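Local coordinates for hypothetical protein (Bacteroides fragilis, PDB 4JX0) that is of unknown function but pairs an E-set-like N-terminal domain with a magnesium-binding C-terminal domain probably related to the F5/8 type C family, at residues A[23-28]-A[158-163]; A[192-197]-A[231-236]; A[227-232]-A[294-299]. One frame throughout, in Å; residues are numbered along the deposited sequence.

Contact 1: residues A[23-28]-A[158-163]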
loop_
_atom_site.group_PDB
_atom_site.type_symbol
_atom_site.label_atom_id
_atom_site.label_comp_id
_atom_site.label_asym_id
_atom_site.label_seq_id
_atom_site.Cartn_x
_atom_site.Cartn_y
_atom_site.Cartn_z
ATOM N N GLU A 23 -24.486 16.819 -7.052
ATOM C CA GLU A 23 -24.896 18.191 -7.363
ATOM C C GLU A 23 -24.551 18.621 -8.801
ATOM O O GLU A 23 -25.365 19.296 -9.425
ATOM C CB GLU A 23 -24.289 19.191 -6.354
ATOM C CG GLU A 23 -24.869 20.604 -6.423
ATOM C CD GLU A 23 -26.384 20.724 -6.359
ATOM O OE1 GLU A 23 -27.004 20.023 -5.527
ATOM O OE2 GLU A 23 -26.953 21.517 -7.146
ATOM N N ASP A 24 -23.382 18.229 -9.326
ATOM C CA ASP A 24 -22.970 18.627 -10.684
ATOM C C ASP A 24 -23.868 18.025 -11.777
ATOM O O ASP A 24 -24.159 18.720 -12.752
ATOM C CB ASP A 24 -21.501 18.271 -10.966
ATOM C CG ASP A 24 -21.178 16.801 -10.856
ATOM O OD1 ASP A 24 -21.312 16.246 -9.740
ATOM O OD2 ASP A 24 -20.778 16.207 -11.874
ATOM N N ILE A 25 -24.297 16.752 -11.629
ATOM C CA ILE A 25 -25.166 16.125 -12.629
ATOM C C ILE A 25 -26.631 16.528 -12.349
ATOM O O ILE A 25 -27.421 16.521 -13.285
ATOM C CB ILE A 25 -24.976 14.588 -12.782
ATOM C CG1 ILE A 25 -25.428 13.809 -11.552
ATOM C CG2 ILE A 25 -23.536 14.232 -13.161
ATOM C CD1 ILE A 25 -26.498 12.884 -11.854
ATOM N N ARG A 26 -26.987 16.920 -11.099
ATOM C CA ARG A 26 -28.333 17.426 -10.787
ATOM C C ARG A 26 -28.546 18.774 -11.501
ATOM O O ARG A 26 -29.663 19.058 -11.929
ATOM C CB ARG A 26 -28.546 17.579 -9.268
ATOM C CG ARG A 26 -30.002 17.866 -8.871
ATOM C CD ARG A 26 -30.185 18.299 -7.420
ATOM N NE ARG A 26 -30.687 17.210 -6.573
ATOM C CZ ARG A 26 -29.942 16.352 -5.875
ATOM N NH1 ARG A 26 -28.613 16.437 -5.899
ATOM N NH2 ARG A 26 -30.519 15.402 -5.146
ATOM N N GLU A 27 -27.474 19.589 -11.644
ATOM C CA GLU A 27 -27.521 20.862 -12.373
ATOM C C GLU A 27 -27.732 20.604 -13.865
ATOM O O GLU A 27 -28.523 21.311 -14.479
ATOM C CB GLU A 27 -26.242 21.693 -12.160
ATOM C CG GLU A 27 -26.183 22.397 -10.815
ATOM C CD GLU A 27 -24.877 23.113 -10.512
ATOM O OE1 GLU A 27 -24.065 23.303 -11.447
ATOM O OE2 GLU A 27 -24.675 23.500 -9.338
ATOM N N GLN A 28 -27.042 19.596 -14.447
ATOM C CA GLN A 28 -27.212 19.217 -15.860
ATOM C C GLN A 28 -28.631 18.744 -16.140
ATOM O O GLN A 28 -29.172 19.033 -17.210
ATOM C CB GLN A 28 -26.251 18.098 -16.287
ATOM C CG GLN A 28 -24.847 18.540 -16.665
ATOM C CD GLN A 28 -24.163 17.468 -17.485
ATOM O OE1 GLN A 28 -23.210 16.813 -17.029
ATOM N NE2 GLN A 28 -24.637 17.270 -18.725
ATOM N N ALA A 158 -26.922 10.278 -23.012
ATOM C CA ALA A 158 -25.574 10.773 -23.255
ATOM C C ALA A 158 -24.664 10.571 -22.054
ATOM O O ALA A 158 -25.142 10.403 -20.933
ATOM C CB ALA A 158 -25.640 12.245 -23.592
ATOM N N ILE A 159 -23.345 10.607 -22.285
ATOM C CA ILE A 159 -22.377 10.541 -21.198
ATOM C C ILE A 159 -22.339 11.948 -20.600
ATOM O O ILE A 159 -22.285 12.916 -21.363
ATOM C CB ILE A 159 -20.990 10.036 -21.671
ATOM C CG1 ILE A 159 -21.067 8.555 -22.106
ATOM C CG2 ILE A 159 -19.939 10.207 -20.564
ATOM C CD1 ILE A 159 -20.110 8.214 -23.182
ATOM N N ALA A 160 -22.411 12.076 -19.259
ATOM C CA ALA A 160 -22.423 13.387 -18.598
ATOM C C ALA A 160 -21.158 14.199 -18.912
ATOM O O ALA A 160 -20.097 13.625 -19.174
ATOM C CB ALA A 160 -22.569 13.221 -17.095
ATOM N N ARG A 161 -21.281 15.537 -18.911
ATOM C CA ARG A 161 -20.158 16.440 -19.200
ATOM C C ARG A 161 -19.029 16.196 -18.182
ATOM O O ARG A 161 -17.898 15.882 -18.563
ATOM C CB ARG A 161 -20.631 17.915 -19.192
ATOM C CG ARG A 161 -21.526 18.248 -20.386
ATOM C CD ARG A 161 -22.370 19.495 -20.203
ATOM N NE ARG A 161 -23.288 19.680 -21.331
ATOM C CZ ARG A 161 -24.157 20.684 -21.461
ATOM N NH1 ARG A 161 -24.242 21.626 -20.525
ATOM N NH2 ARG A 161 -24.946 20.754 -22.527
ATOM N N THR A 162 -19.388 16.262 -16.894
ATOM C CA THR A 162 -18.511 15.988 -15.758
ATOM C C THR A 162 -18.695 14.526 -15.325
ATOM O O THR A 162 -19.616 13.875 -15.805
ATOM C CB THR A 162 -18.871 16.944 -14.630
ATOM O OG1 THR A 162 -20.265 16.795 -14.353
ATOM C CG2 THR A 162 -18.574 18.390 -14.982
ATOM N N ARG A 163 -17.839 14.018 -14.424
ATOM C CA ARG A 163 -17.890 12.639 -13.903
ATOM C C ARG A 163 -17.880 11.564 -15.028
ATOM O O ARG A 163 -18.552 10.544 -14.910
ATOM C CB ARG A 163 -19.101 12.438 -12.964
ATOM C CG ARG A 163 -19.004 13.282 -11.710
ATOM C CD ARG A 163 -20.139 13.066 -10.733
ATOM N NE ARG A 163 -19.864 13.691 -9.433
ATOM C CZ ARG A 163 -19.088 13.181 -8.479
ATOM N NH1 ARG A 163 -18.487 12.007 -8.656
ATOM N NH2 ARG A 163 -18.911 13.837 -7.336
#

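Contact 2: residues A[192-197]-A[231-236]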
loop_
_atom_site.group_PDB
_atom_site.type_symbol
_atom_site.label_atom_id
_atom_site.label_comp_id
_atom_site.label_asym_id
_atom_site.label_seq_id
_atom_site.Cartn_x
_atom_site.Cartn_y
_atom_site.Cartn_z
ATOM N N ASN A 192 23.999 -7.805 22.610
ATOM C CA ASN A 192 23.283 -6.525 22.741
ATOM C C ASN A 192 23.905 -5.508 23.738
ATOM O O ASN A 192 23.342 -4.423 23.875
ATOM C CB ASN A 192 21.809 -6.741 23.116
ATOM C CG ASN A 192 21.542 -7.372 24.454
ATOM O OD1 ASN A 192 22.421 -7.489 25.323
ATOM N ND2 ASN A 192 20.294 -7.771 24.664
ATOM N N LYS A 193 25.058 -5.817 24.386
ATOM C CA LYS A 193 25.691 -4.914 25.346
ATOM C C LYS A 193 26.191 -3.654 24.657
ATOM O O LYS A 193 26.021 -2.545 25.172
ATOM C CB LYS A 193 26.865 -5.604 26.060
ATOM C CG LYS A 193 27.445 -4.759 27.201
ATOM C CD LYS A 193 28.545 -5.467 27.980
ATOM C CE LYS A 193 29.051 -4.617 29.127
ATOM N NZ LYS A 193 30.080 -5.325 29.933
ATOM N N GLU A 194 26.814 -3.842 23.497
ATOM C CA GLU A 194 27.396 -2.762 22.696
ATOM C C GLU A 194 26.361 -1.999 21.833
ATOM O O GLU A 194 26.711 -0.967 21.257
ATOM C CB GLU A 194 28.510 -3.328 21.793
ATOM C CG GLU A 194 28.053 -4.331 20.734
ATOM C CD GLU A 194 28.520 -5.749 20.992
ATOM O OE1 GLU A 194 28.015 -6.376 21.955
ATOM O OE2 GLU A 194 29.395 -6.228 20.233
ATOM N N ILE A 195 25.112 -2.505 21.714
ATOM C CA ILE A 195 24.064 -1.861 20.915
ATOM C C ILE A 195 23.498 -0.639 21.660
ATOM O O ILE A 195 23.340 -0.672 22.877
ATOM C CB ILE A 195 22.938 -2.877 20.563
ATOM C CG1 ILE A 195 23.479 -3.966 19.623
ATOM C CG2 ILE A 195 21.715 -2.168 19.940
ATOM C CD1 ILE A 195 22.465 -5.042 19.249
ATOM N N SER A 196 23.178 0.425 20.906
ATOM C CA SER A 196 22.543 1.650 21.403
ATOM C C SER A 196 21.175 1.746 20.728
ATOM O O SER A 196 20.993 1.183 19.643
ATOM C CB SER A 196 23.401 2.884 21.107
ATOM O OG SER A 196 24.772 2.568 20.920
ATOM N N PHE A 197 20.211 2.424 21.365
ATOM C CA PHE A 197 18.857 2.542 20.834
ATOM C C PHE A 197 18.382 3.980 20.784
ATOM O O PHE A 197 18.704 4.780 21.665
ATOM C CB PHE A 197 17.881 1.739 21.692
ATOM C CG PHE A 197 18.217 0.277 21.826
ATOM C CD1 PHE A 197 19.020 -0.173 22.863
ATOM C CD2 PHE A 197 17.708 -0.653 20.936
ATOM C CE1 PHE A 197 19.327 -1.525 22.994
ATOM C CE2 PHE A 197 18.030 -2.004 21.059
ATOM C CZ PHE A 197 18.841 -2.430 22.085
ATOM N N ILE A 231 21.323 0.811 16.877
ATOM C CA ILE A 231 22.561 1.416 16.396
ATOM C C ILE A 231 23.728 0.536 16.816
ATOM O O ILE A 231 23.958 0.363 18.010
ATOM C CB ILE A 231 22.701 2.867 16.926
ATOM C CG1 ILE A 231 21.472 3.726 16.538
ATOM C CG2 ILE A 231 23.982 3.517 16.394
ATOM C CD1 ILE A 231 21.170 4.786 17.471
ATOM N N LEU A 232 24.467 -0.007 15.832
ATOM C CA LEU A 232 25.631 -0.857 16.084
ATOM C C LEU A 232 26.884 0.009 16.261
ATOM O O LEU A 232 26.927 1.112 15.707
ATOM C CB LEU A 232 25.854 -1.838 14.924
ATOM C CG LEU A 232 24.649 -2.656 14.476
ATOM C CD1 LEU A 232 25.012 -3.546 13.314
ATOM C CD2 LEU A 232 24.093 -3.492 15.619
ATOM N N PRO A 233 27.927 -0.463 16.978
ATOM C CA PRO A 233 29.153 0.354 17.123
ATOM C C PRO A 233 29.893 0.590 15.799
ATOM O O PRO A 233 30.446 1.676 15.589
ATOM C CB PRO A 233 30.022 -0.461 18.086
ATOM C CG PRO A 233 29.138 -1.487 18.651
ATOM C CD PRO A 233 28.058 -1.751 17.684
ATOM N N GLU A 234 29.927 -0.439 14.923
ATOM C CA GLU A 234 30.552 -0.357 13.599
ATOM C C GLU A 234 29.791 -1.229 12.599
ATOM O O GLU A 234 28.912 -2.002 12.984
ATOM C CB GLU A 234 32.046 -0.762 13.650
ATOM C CG GLU A 234 32.353 -2.200 14.060
ATOM C CD GLU A 234 32.270 -2.494 15.545
ATOM O OE1 GLU A 234 33.038 -1.872 16.315
ATOM O OE2 GLU A 234 31.469 -3.373 15.938
ATOM N N LYS A 235 30.126 -1.083 11.317
ATOM C CA LYS A 235 29.568 -1.876 10.220
ATOM C C LYS A 235 29.779 -3.361 10.506
ATOM O O LYS A 235 30.897 -3.744 10.846
ATOM C CB LYS A 235 30.282 -1.482 8.904
ATOM C CG LYS A 235 29.974 -2.344 7.680
ATOM C CD LYS A 235 30.652 -1.794 6.421
ATOM C CE LYS A 235 32.145 -2.047 6.375
ATOM N NZ LYS A 235 32.716 -1.729 5.039
ATOM N N GLN A 236 28.731 -4.188 10.383
ATOM C CA GLN A 236 28.874 -5.630 10.594
ATOM C C GLN A 236 27.709 -6.393 9.987
ATOM O O GLN A 236 26.592 -5.890 9.934
ATOM C CB GLN A 236 29.044 -5.990 12.082
ATOM C CG GLN A 236 27.973 -5.446 13.008
ATOM C CD GLN A 236 28.442 -5.503 14.439
ATOM O OE1 GLN A 236 28.112 -6.424 15.188
ATOM N NE2 GLN A 236 29.252 -4.539 14.841
#

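Contact 3: residues A[227-232]-A[294-299]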
loop_
_atom_site.group_PDB
_atom_site.type_symbol
_atom_site.label_atom_id
_atom_site.label_comp_id
_atom_site.label_asym_id
_atom_site.label_seq_id
_atom_site.Cartn_x
_atom_site.Cartn_y
_atom_site.Cartn_z
ATOM N N TYR A 227 8.828 4.458 15.918
ATOM C CA TYR A 227 9.878 3.569 15.429
ATOM C C TYR A 227 10.859 3.220 16.547
ATOM O O TYR A 227 10.888 3.876 17.594
ATOM C CB TYR A 227 10.636 4.219 14.249
ATOM C CG TYR A 227 11.341 5.514 14.611
ATOM C CD1 TYR A 227 12.625 5.509 15.146
ATOM C CD2 TYR A 227 10.713 6.742 14.440
ATOM C CE1 TYR A 227 13.270 6.695 15.495
ATOM C CE2 TYR A 227 11.353 7.935 14.771
ATOM C CZ TYR A 227 12.630 7.908 15.310
ATOM O OH TYR A 227 13.287 9.070 15.662
ATOM N N LEU A 228 11.694 2.206 16.283
ATOM C CA LEU A 228 12.761 1.765 17.174
ATOM C C LEU A 228 14.012 1.559 16.347
ATOM O O LEU A 228 14.002 0.686 15.478
ATOM C CB LEU A 228 12.354 0.469 17.883
ATOM C CG LEU A 228 13.428 -0.243 18.717
ATOM C CD1 LEU A 228 13.953 0.650 19.839
ATOM C CD2 LEU A 228 12.894 -1.537 19.268
ATOM N N THR A 229 15.075 2.354 16.595
ATOM C CA THR A 229 16.330 2.242 15.853
ATOM C C THR A 229 17.368 1.500 16.673
ATOM O O THR A 229 17.555 1.804 17.842
ATOM C CB THR A 229 16.873 3.615 15.441
ATOM O OG1 THR A 229 15.817 4.405 14.922
ATOM C CG2 THR A 229 17.962 3.519 14.386
ATOM N N ILE A 230 18.045 0.535 16.044
ATOM C CA ILE A 230 19.134 -0.257 16.619
ATOM C C ILE A 230 20.391 0.338 16.039
ATOM O O ILE A 230 20.509 0.365 14.817
ATOM C CB ILE A 230 18.985 -1.776 16.267
ATOM C CG1 ILE A 230 17.969 -2.475 17.190
ATOM C CG2 ILE A 230 20.337 -2.503 16.331
ATOM C CD1 ILE A 230 16.604 -1.926 17.146
ATOM N N ILE A 231 21.323 0.811 16.877
ATOM C CA ILE A 231 22.561 1.416 16.396
ATOM C C ILE A 231 23.728 0.536 16.816
ATOM O O ILE A 231 23.958 0.363 18.010
ATOM C CB ILE A 231 22.701 2.867 16.926
ATOM C CG1 ILE A 231 21.472 3.726 16.538
ATOM C CG2 ILE A 231 23.982 3.517 16.394
ATOM C CD1 ILE A 231 21.170 4.786 17.471
ATOM N N LEU A 232 24.467 -0.007 15.832
ATOM C CA LEU A 232 25.631 -0.857 16.084
ATOM C C LEU A 232 26.884 0.009 16.261
ATOM O O LEU A 232 26.927 1.112 15.707
ATOM C CB LEU A 232 25.854 -1.838 14.924
ATOM C CG LEU A 232 24.649 -2.656 14.476
ATOM C CD1 LEU A 232 25.012 -3.546 13.314
ATOM C CD2 LEU A 232 24.093 -3.492 15.619
ATOM N N CYS A 294 25.433 -3.668 7.824
ATOM C CA CYS A 294 24.726 -2.440 8.160
ATOM C C CYS A 294 25.296 -1.784 9.409
ATOM O O CYS A 294 25.992 -2.418 10.205
ATOM C CB CYS A 294 23.237 -2.731 8.326
ATOM S SG CYS A 294 22.846 -3.976 9.589
ATOM N N THR A 295 24.981 -0.493 9.550
ATOM C CA THR A 295 25.371 0.346 10.679
ATOM C C THR A 295 24.200 0.479 11.652
ATOM O O THR A 295 24.418 0.494 12.866
ATOM C CB THR A 295 25.840 1.707 10.164
ATOM O OG1 THR A 295 24.854 2.243 9.275
ATOM C CG2 THR A 295 27.164 1.613 9.444
ATOM N N LYS A 296 22.967 0.596 11.118
ATOM C CA LYS A 296 21.740 0.705 11.901
ATOM C C LYS A 296 20.592 -0.081 11.257
ATOM O O LYS A 296 20.584 -0.295 10.046
ATOM C CB LYS A 296 21.291 2.175 12.031
ATOM C CG LYS A 296 22.316 3.156 12.545
ATOM C CD LYS A 296 21.719 4.557 12.596
ATOM C CE LYS A 296 22.742 5.617 12.921
ATOM N NZ LYS A 296 22.262 6.970 12.539
ATOM N N VAL A 297 19.595 -0.447 12.072
ATOM C CA VAL A 297 18.362 -1.123 11.638
ATOM C C VAL A 297 17.211 -0.418 12.361
ATOM O O VAL A 297 17.330 -0.163 13.557
ATOM C CB VAL A 297 18.382 -2.651 11.906
ATOM C CG1 VAL A 297 17.062 -3.301 11.496
ATOM C CG2 VAL A 297 19.549 -3.308 11.182
ATOM N N ARG A 298 16.129 -0.073 11.648
ATOM C CA ARG A 298 14.990 0.652 12.213
ATOM C C ARG A 298 13.691 -0.088 11.932
ATOM O O ARG A 298 13.353 -0.343 10.774
ATOM C CB ARG A 298 14.925 2.090 11.642
ATOM C CG ARG A 298 13.780 2.963 12.164
ATOM C CD ARG A 298 13.824 4.351 11.558
ATOM N NE ARG A 298 14.956 5.124 12.074
ATOM C CZ ARG A 298 15.287 6.353 11.685
ATOM N NH1 ARG A 298 14.572 6.982 10.754
ATOM N NH2 ARG A 298 16.339 6.966 12.222
ATOM N N PHE A 299 12.939 -0.383 12.992
ATOM C CA PHE A 299 11.660 -1.071 12.894
ATOM C C PHE A 299 10.563 -0.028 12.860
ATOM O O PHE A 299 10.529 0.829 13.742
ATOM C CB PHE A 299 11.478 -2.022 14.077
ATOM C CG PHE A 299 12.536 -3.095 14.114
ATOM C CD1 PHE A 299 12.487 -4.168 13.238
ATOM C CD2 PHE A 299 13.572 -3.043 15.034
ATOM C CE1 PHE A 299 13.458 -5.163 13.276
ATOM C CE2 PHE A 299 14.551 -4.031 15.058
ATOM C CZ PHE A 299 14.492 -5.080 14.175
#

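Contact 1: residues A[23-28]-A[158-163]
Gln-28 lays its terminal amide against the aliphatic shaft of Arg-161, with NE2 3.5 Å from Arg-161 CD and the amide plane only 11° from that of the guanidinium. Its CG stands beside the backbone N (chi1 -82°) and the rest of the chain is stretched, so the amide crosses from the helix to the chain leaving strand 157-159. There OE1 accepts the backbone N-H of Arg-161 (N to OE1 3.0 Å), reached from off the carbonyl axis and somewhat out of its plane. The same oxygen lies 3.6 Å from Ala-160 CB. One turn earlier in the helix, the carboxylate of Asp-24 is gripped through both oxygens. OD2 takes the hydroxyl hydrogen of Thr-162 on its anti lone pair, OG1 to OD2 being 2.6 Å. OD1 is met on its syn side by Arg-163, whose NE lies 3.0 Å away with the oxygen in the guanidinium plane, forming a salt bridge. Two partners with different directions of approach should hold the carboxylate against rotation, and the arginine charge would be expected to favour its ionised form. Arg-163 also makes a cation-pi contact with Tyr-42. Between the two polar groups Ile-25 turns its CG2 branch to Ala-160 CB at 4.2 Å, a small apolar patch that Tyr-39 of strand 36-41 extends by touching both residues. Asp-24, Ile-25 and Gln-28 thus together meet residues 160-163. The arrangement is that of a short N-terminal helix seated on the turn that follows edge strand 157-159, next to strand 36-41, in a beta-rich domain whose family belongs to the E-set clan, consistent with an immunoglobulin-like sandwich.

Contact 2: residues A[192-197]-A[231-236]
Ser-196 and Ile-231 form an antiparallel hydrogen-bonded pair at the edge of a five-stranded sheet, in a domain consistent with the jelly-roll sandwich of F5/8 type C proteins. The backbone N-H and C=O of each residue are paired with those of the other: Ser-196 N donates to Ile-231 O over 3.0 Å, almost straight at 175° and in the carbonyl plane, and Ile-231 N returns a bond of 2.8 Å to Ser-196 O. Beyond this pair the two segments diverge: residues 192-195, which lead into the strand, are loop, while 231-236 turns a corner at Pro-233 and Glu-234 into a strand of the other sheet. There Glu-194 CG packs obliquely on Pro-233 CG at 3.7 Å; the Glu-194 CG lies between its backbone N and carbonyl carbon (chi1 64°), and the carboxylate beyond is bound by Arg-320 in a salt bridge. At the corner itself, Gln-236 NE2 gives a hydrogen to Glu-234 O, arriving from above the carbonyl plane, at 3.2 Å. The start of the loop is tied to the metal site. Asn-192 ND2 donates to Val-316 O and to Glu-315 OE2, Glu-315 being a magnesium ligand, and Asn-192 O accepts from Asn-210 ND2; Asn-192 is therefore a second-shell residue that may help position the carboxylate. On the inner side Ile-195 and Leu-232 run alongside each other in the same direction, with CG1 of Ile-195 4.1 Å from CD2 of Leu-232. The other Ile-195 branch, CG2, sits 3.6 Å above one face of the Phe-197 ring, displaced toward its rim.

Contact 3: residues A[227-232]-A[294-299]
This is an antiparallel strand pairing inside the five-stranded sheet of the C-terminal domain, strand 227-232 running beside the start of strand 296-304 at 167° and with axes 4.5 Å apart. Leu-228 with Phe-299 and Ile-230 with Val-297 are hydrogen-bonded pairs, each closed by two backbone bonds; Ile-230 N to Val-297 O, at 2.7 Å, is nearly straight. Leu-232 N adds a last bond to Thr-295 O, just where segment 294-299 turns its corner. Thr-229 with Arg-298 and Ile-231 with Lys-296 are the non-hydrogen-bonded pairs; their side chains share one face, while those of Leu-228, Ile-230, Val-297 and Phe-299 lie on the opposite one. Arg-298 starts with CG opposite the backbone N (chi1 -179°), then bends at chi3 so that NE donates to Thr-229 OG1 at 3.1 Å. The bend also brings its guanidinium over the ring of Tyr-227, CZ being 4.7 Å from the ring centroid in a cation-pi contact; Trp-269 offers a second one. Beside Ile-231 CG1 runs the extended Lys-296 chain, CD 4.0 Å away. On the buried face Ile-230 CD1 meets the edge of the Phe-299 ring at CE2, 3.6 Å away. This apolar face looks across the sandwich to Phe-241 of strand 235-244, while within the sheet strand 196-199 flanks 227-232 and strand 255-263 flanks 296-304.

In the fold
From the N terminus, contact 1 brings the chain just beyond strand 157-159 back to helix 23-31, closing a loop of 129 residues that holds most of the strands of the first domain. After strand 165-174, which returns to the same sheet, the chain passes to the second domain. Contact 2 closes a loop of 33 residues that carries the magnesium ligands Ser-208, Asp-211 and Asn-213. Contact 3 starts on strand 227-232, whose last two residues it shares with contact 2, and spans 61 residues including strands of both sheets. Contact 1 closes before the other two open. Contacts 2 and 3, centres 9 Å apart, join strands 196-199, 227-232 and 296-304 side by side; contact 1 lies 53 Å from contact 3, centre to centre.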